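Local coordinates for voltage-sensor containing phosphatase (Ciona intestinalis, PDB 3V0D), which probably dephosphorylates membrane phosphoinositides under the control of a voltage sensor, through a PTEN-like catalytic region made of a phosphatase and a C2 domain, at residues Leu202-Val207 with Val329-Ser334; Gly242-Leu247 with Val260-Val265. The protein carries 1 engineered substitution. One frame throughout, in Å; residues are numbered along the deposited sequence.

Interaction 1 (Leu202-Val207 with Val329-Ser334)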
loop_
_atom_site.group_PDB
_atom_site.type_symbol
_atom_site.label_atom_id
_atom_site.label_comp_id
_atom_site.label_asym_id
_atom_site.label_seq_id
_atom_site.Cartn_x
_atom_site.Cartn_y
_atom_site.Cartn_z
ATOM N N LEU A 202 3.684 20.417 -5.841
ATOM C CA LEU A 202 4.846 20.118 -6.672
ATOM C C LEU A 202 4.418 19.836 -8.096
ATOM O O LEU A 202 3.271 19.467 -8.346
ATOM C CB LEU A 202 5.556 18.832 -6.175
ATOM C CG LEU A 202 6.120 18.772 -4.748
ATOM C CD1 LEU A 202 6.570 17.348 -4.433
ATOM C CD2 LEU A 202 7.236 19.785 -4.590
ATOM N N LYS A 203 5.351 19.973 -9.037
ATOM C CA LYS A 203 5.167 19.406 -10.369
ATOM C C LYS A 203 6.290 18.439 -10.651
ATOM O O LYS A 203 7.439 18.706 -10.301
ATOM C CB LYS A 203 5.178 20.511 -11.445
ATOM C CG LYS A 203 3.925 21.370 -11.455
ATOM C CD LYS A 203 4.023 22.457 -12.508
ATOM C CE LYS A 203 2.758 23.308 -12.578
ATOM N NZ LYS A 203 2.814 24.344 -13.660
ATOM N N VAL A 204 6.000 17.322 -11.305
ATOM C CA VAL A 204 7.080 16.464 -11.802
ATOM C C VAL A 204 7.633 17.074 -13.080
ATOM O O VAL A 204 6.857 17.384 -14.012
ATOM C CB VAL A 204 6.555 15.031 -12.098
ATOM C CG1 VAL A 204 7.616 14.201 -12.807
ATOM C CG2 VAL A 204 6.129 14.348 -10.826
ATOM N N THR A 205 8.946 17.260 -13.124
ATOM C CA THR A 205 9.606 17.826 -14.300
ATOM C C THR A 205 10.574 16.856 -14.968
ATOM O O THR A 205 11.040 17.136 -16.084
ATOM C CB THR A 205 10.379 19.088 -13.947
ATOM O OG1 THR A 205 11.318 18.751 -12.931
ATOM C CG2 THR A 205 9.442 20.193 -13.468
ATOM N N GLY A 206 10.857 15.726 -14.335
ATOM C CA GLY A 206 11.730 14.751 -14.946
ATOM C C GLY A 206 11.599 13.381 -14.303
ATOM O O GLY A 206 11.188 13.262 -13.128
ATOM N N VAL A 207 11.954 12.343 -15.067
ATOM C CA VAL A 207 12.050 10.990 -14.553
ATOM C C VAL A 207 13.321 10.369 -15.108
ATOM O O VAL A 207 13.620 10.526 -16.297
ATOM C CB VAL A 207 10.763 10.142 -14.852
ATOM C CG1 VAL A 207 10.376 10.113 -16.365
ATOM C CG2 VAL A 207 10.881 8.741 -14.267
ATOM N N VAL A 329 14.358 4.438 -9.869
ATOM C CA VAL A 329 13.552 5.468 -10.527
ATOM C C VAL A 329 13.633 6.719 -9.666
ATOM O O VAL A 329 13.409 6.653 -8.462
ATOM C CB VAL A 329 12.082 5.025 -10.689
ATOM C CG1 VAL A 329 11.267 6.153 -11.357
ATOM C CG2 VAL A 329 11.997 3.732 -11.537
ATOM N N LYS A 330 13.961 7.846 -10.300
ATOM C CA LYS A 330 14.037 9.155 -9.647
ATOM C C LYS A 330 13.045 10.104 -10.328
ATOM O O LYS A 330 13.112 10.275 -11.551
ATOM C CB LYS A 330 15.449 9.721 -9.726
ATOM C CG LYS A 330 15.543 11.140 -9.210
ATOM C CD LYS A 330 16.946 11.677 -9.224
ATOM C CE LYS A 330 17.393 12.022 -10.609
ATOM N NZ LYS A 330 18.667 12.780 -10.521
ATOM N N LEU A 331 12.171 10.732 -9.539
ATOM C CA LEU A 331 11.384 11.854 -10.020
ATOM C C LEU A 331 12.027 13.144 -9.586
ATOM O O LEU A 331 12.420 13.283 -8.412
ATOM C CB LEU A 331 9.955 11.833 -9.474
ATOM C CG LEU A 331 9.138 10.588 -9.793
ATOM C CD1 LEU A 331 7.766 10.689 -9.147
ATOM C CD2 LEU A 331 9.009 10.406 -11.296
ATOM N N THR A 332 12.149 14.078 -10.517
ATOM C CA THR A 332 12.584 15.442 -10.227
ATOM C C THR A 332 11.347 16.331 -10.193
ATOM O O THR A 332 10.441 16.172 -11.016
ATOM C CB THR A 332 13.572 15.900 -11.315
ATOM O OG1 THR A 332 14.676 14.987 -11.327
ATOM C CG2 THR A 332 14.075 17.322 -11.081
ATOM N N PHE A 333 11.341 17.297 -9.266
ATOM C CA PHE A 333 10.186 18.172 -9.039
ATOM C C PHE A 333 10.570 19.640 -9.139
ATOM O O PHE A 333 11.702 20.020 -8.802
ATOM C CB PHE A 333 9.654 17.998 -7.606
ATOM C CG PHE A 333 9.215 16.599 -7.272
ATOM C CD1 PHE A 333 9.931 15.831 -6.373
ATOM C CD2 PHE A 333 8.062 16.058 -7.841
ATOM C CE1 PHE A 333 9.512 14.551 -6.039
ATOM C CE2 PHE A 333 7.632 14.774 -7.517
ATOM C CZ PHE A 333 8.370 14.017 -6.618
ATOM N N SER A 334 9.591 20.459 -9.506
ATOM C CA SER A 334 9.640 21.886 -9.254
ATOM C C SER A 334 8.628 22.238 -8.169
ATOM O O SER A 334 7.616 21.557 -7.980
ATOM C CB SER A 334 9.352 22.673 -10.529
ATOM O OG SER A 334 8.029 22.444 -10.980
#

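Interaction 2 (Gly242-Leu247 with Val260-Val265)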
loop_
_atom_site.group_PDB
_atom_site.type_symbol
_atom_site.label_atom_id
_atom_site.label_comp_id
_atom_site.label_asym_id
_atom_site.label_seq_id
_atom_site.Cartn_x
_atom_site.Cartn_y
_atom_site.Cartn_z
ATOM N N GLY A 242 7.496 11.389 -27.514
ATOM C CA GLY A 242 7.569 12.751 -26.989
ATOM C C GLY A 242 6.210 13.314 -26.616
ATOM O O GLY A 242 6.040 14.512 -26.578
ATOM N N TYR A 243 5.260 12.443 -26.262
ATOM C CA TYR A 243 3.934 12.887 -25.839
ATOM C C TYR A 243 4.065 13.365 -24.392
ATOM O O TYR A 243 4.332 12.567 -23.478
ATOM C CB TYR A 243 3.024 11.681 -25.978
ATOM C CG TYR A 243 1.553 11.795 -25.649
ATOM C CD1 TYR A 243 1.101 12.000 -24.337
ATOM C CD2 TYR A 243 0.607 11.544 -26.621
ATOM C CE1 TYR A 243 -0.263 11.997 -24.031
ATOM C CE2 TYR A 243 -0.738 11.546 -26.328
ATOM C CZ TYR A 243 -1.169 11.760 -25.029
ATOM O OH TYR A 243 -2.529 11.752 -24.777
ATOM N N ASN A 244 3.937 14.683 -24.200
ATOM C CA ASN A 244 4.183 15.341 -22.908
ATOM C C ASN A 244 5.560 15.038 -22.321
ATOM O O ASN A 244 5.720 15.055 -21.095
ATOM C CB ASN A 244 3.103 15.016 -21.863
ATOM C CG ASN A 244 1.776 15.621 -22.176
ATOM O OD1 ASN A 244 1.681 16.782 -22.620
ATOM N ND2 ASN A 244 0.718 14.859 -21.911
ATOM N N CYS A 245 6.584 14.837 -23.158
ATOM C CA CYS A 245 7.897 14.521 -22.604
ATOM C C CYS A 245 8.962 14.609 -23.686
ATOM O O CYS A 245 8.666 14.823 -24.856
ATOM C CB CYS A 245 7.906 13.113 -21.950
ATOM S SG CYS A 245 7.698 11.783 -23.130
ATOM N N ALA A 246 10.208 14.430 -23.265
ATOM C CA ALA A 246 11.351 14.333 -24.175
ATOM C C ALA A 246 12.348 13.342 -23.601
ATOM O O ALA A 246 12.918 13.565 -22.533
ATOM C CB ALA A 246 11.998 15.687 -24.389
ATOM N N LEU A 247 12.560 12.241 -24.308
ATOM C CA LEU A 247 13.404 11.150 -23.849
ATOM C C LEU A 247 14.839 11.264 -24.316
ATOM O O LEU A 247 15.085 11.562 -25.485
ATOM C CB LEU A 247 12.831 9.856 -24.434
ATOM C CG LEU A 247 13.609 8.552 -24.220
ATOM C CD1 LEU A 247 13.633 8.187 -22.764
ATOM C CD2 LEU A 247 13.018 7.420 -25.055
ATOM N N VAL A 260 9.705 15.742 -18.266
ATOM C CA VAL A 260 8.265 15.617 -18.166
ATOM C C VAL A 260 7.673 17.002 -18.391
ATOM O O VAL A 260 8.040 17.953 -17.693
ATOM C CB VAL A 260 7.896 15.042 -16.797
ATOM C CG1 VAL A 260 6.381 15.063 -16.574
ATOM C CG2 VAL A 260 8.458 13.623 -16.648
ATOM N N LYS A 261 6.769 17.115 -19.363
ATOM C CA LYS A 261 6.178 18.393 -19.729
ATOM C C LYS A 261 4.718 18.449 -19.315
ATOM O O LYS A 261 4.017 17.425 -19.309
ATOM C CB LYS A 261 6.286 18.585 -21.245
ATOM C CG LYS A 261 7.710 18.554 -21.774
ATOM C CD LYS A 261 7.676 18.656 -23.298
ATOM C CE LYS A 261 9.038 18.563 -23.901
ATOM N NZ LYS A 261 8.943 18.667 -25.385
ATOM N N ASN A 262 4.271 19.667 -18.994
ATOM C CA ASN A 262 2.855 19.954 -18.791
ATOM C C ASN A 262 2.262 19.288 -17.561
ATOM O O ASN A 262 1.052 19.135 -17.468
ATOM C CB ASN A 262 2.038 19.616 -20.038
ATOM C CG ASN A 262 2.577 20.284 -21.263
ATOM O OD1 ASN A 262 2.862 21.475 -21.251
ATOM N ND2 ASN A 262 2.747 19.519 -22.328
ATOM N N CYS A 263 3.084 18.917 -16.577
ATOM C CA CYS A 263 2.503 18.333 -15.369
ATOM C C CYS A 263 1.656 19.378 -14.643
ATOM O O CYS A 263 2.118 20.487 -14.408
ATOM C CB CYS A 263 3.609 17.865 -14.447
ATOM S SG CYS A 263 3.025 16.898 -13.031
ATOM N N PRO A 264 0.428 19.013 -14.236
ATOM C CA PRO A 264 -0.341 19.938 -13.406
ATOM C C PRO A 264 0.231 19.962 -11.993
ATOM O O PRO A 264 1.057 19.119 -11.611
ATOM C CB PRO A 264 -1.742 19.306 -13.403
ATOM C CG PRO A 264 -1.479 17.856 -13.546
ATOM C CD PRO A 264 -0.312 17.773 -14.502
ATOM N N VAL A 265 -0.197 20.958 -11.223
ATOM C CA VAL A 265 0.154 20.991 -9.802
ATOM C C VAL A 265 -0.345 19.718 -9.098
ATOM O O VAL A 265 -1.508 19.327 -9.255
ATOM C CB VAL A 265 -0.419 22.247 -9.131
ATOM C CG1 VAL A 265 -0.073 22.254 -7.648
ATOM C CG2 VAL A 265 0.109 23.534 -9.800
HETATM O O HOH W 1 6.531 17.172 -26.332
#

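Interaction 1 (Leu202-Val207 with Val329-Ser334)
A first torsion of -60° sets CG of L202 beside its backbone N, and the extended second torsion carries CD1 over the ring of F333, whose own CG likewise lies anti to the carbonyl carbon. The two residues belong to paired antiparallel strands of the C2 domain β-sandwich, their register interrupted by a classic β bulge. CD1 of L202 stands 3.9 Å from the centroid of the F333 ring, 11° off the ring normal, a CH-π contact centred on the face. V204 reaches the same ring obliquely through CG2, while the carbonyl oxygen of K203 sits at the ring edge, near its plane. F294 of the facing sheet also meets this ring, with the planes at about 45°, and V304 and V299 touch it too, placing F333 in the hydrophobic interior between the sheets.

Farther along the same buried face, V207 and L331 lie side by side, CG2 of V207 being 3.9 Å from CD2 of L331. V329 meets that same CG2 through its CG1, and F292 packs on both V329 and L331.

K203 and S334 form a hydrogen-bonded pair, with S334 N to K203 O at 2.9 Å. The register then slips by one residue: T205 and G206 both face T332, so that its carbonyl oxygen receives a bond from T205 N at 2.8 Å and a weak one from G206 N. Beyond the bulge, T332 N donates to G206 O at 2.9 Å. The side chain of T205 crosses that of T332 at about a right angle, OG1 lying near CG2 of T332, while its methyl CG2 turns to the other neighbour and rests 3.6 Å from OG of S334.

Interaction 2 (Gly242-Leu247 with Val260-Val265)
N244 grips the chain at K261 and N262 with one backbone and one side-chain hydrogen bond. K261 N donates to N244 O at 2.9 Å. Alongside it, ND2 of N262 donates to OD1 of N244 at 3.0 Å. This second bond lies almost in the amide plane of N262, yet the two amides are turned 81° against each other, and their side chains cross at about a right angle. In both asparagines the first torsion sets CG beside the residue's own backbone N, and the second torsions, -41° in N244 and -47° in N262, set the amides so that OD1 and ND2 come within bonding distance.

The aliphatic part of K261 packs along the backbone of N244 and C245, its extended chain starting with CB 3.6 Å from N244 O. CE makes a loose van der Waals contact with CB of A246, 4.2 Å away. At the end of the chain, NZ donates to a water 3.0 Å away, which in turn donates to G242 O at 2.7 Å, tying the lysine to the start of the turn.

These contacts close the base of a β-hairpin in the C2 domain: strands 245-250 and 255-260 are antiparallel neighbours, and C245 and V260 form a non-hydrogen-bonded pair with both side chains on one face. A type II turn from G242 to C245 leads into the first strand, while a G1 bulge sets G242 and Y243 opposite K238, whose side chain makes a cation-π contact with Y243. The N244 amide is held from its other end, where ND2 donates to L236 O in strand 232-238 of the opposing sheet. L235 of that strand packs against the side chains of both N244 and V260.

Overall arrangement
Interactions 1 and 2 lie in the same C2-domain sheet, their centres about 10 Å apart, and along the chain the second is nested inside the long connection closed by the first. Strand 202-210 sits between strands 255-260 and 328-335, so residues 202-207 have one hydrogen-bonding edge toward each. The direct junction is at T205, whose O lies 2.9 Å from V260 N, a probable hydrogen bond on the other side of the strand from T332. Next to it, V204 O packs 3.5 Å from V260 CG1 and 3.3 Å from C263 CB, while K203 CD approaches C263 O. Neither contact involves a bound ligand.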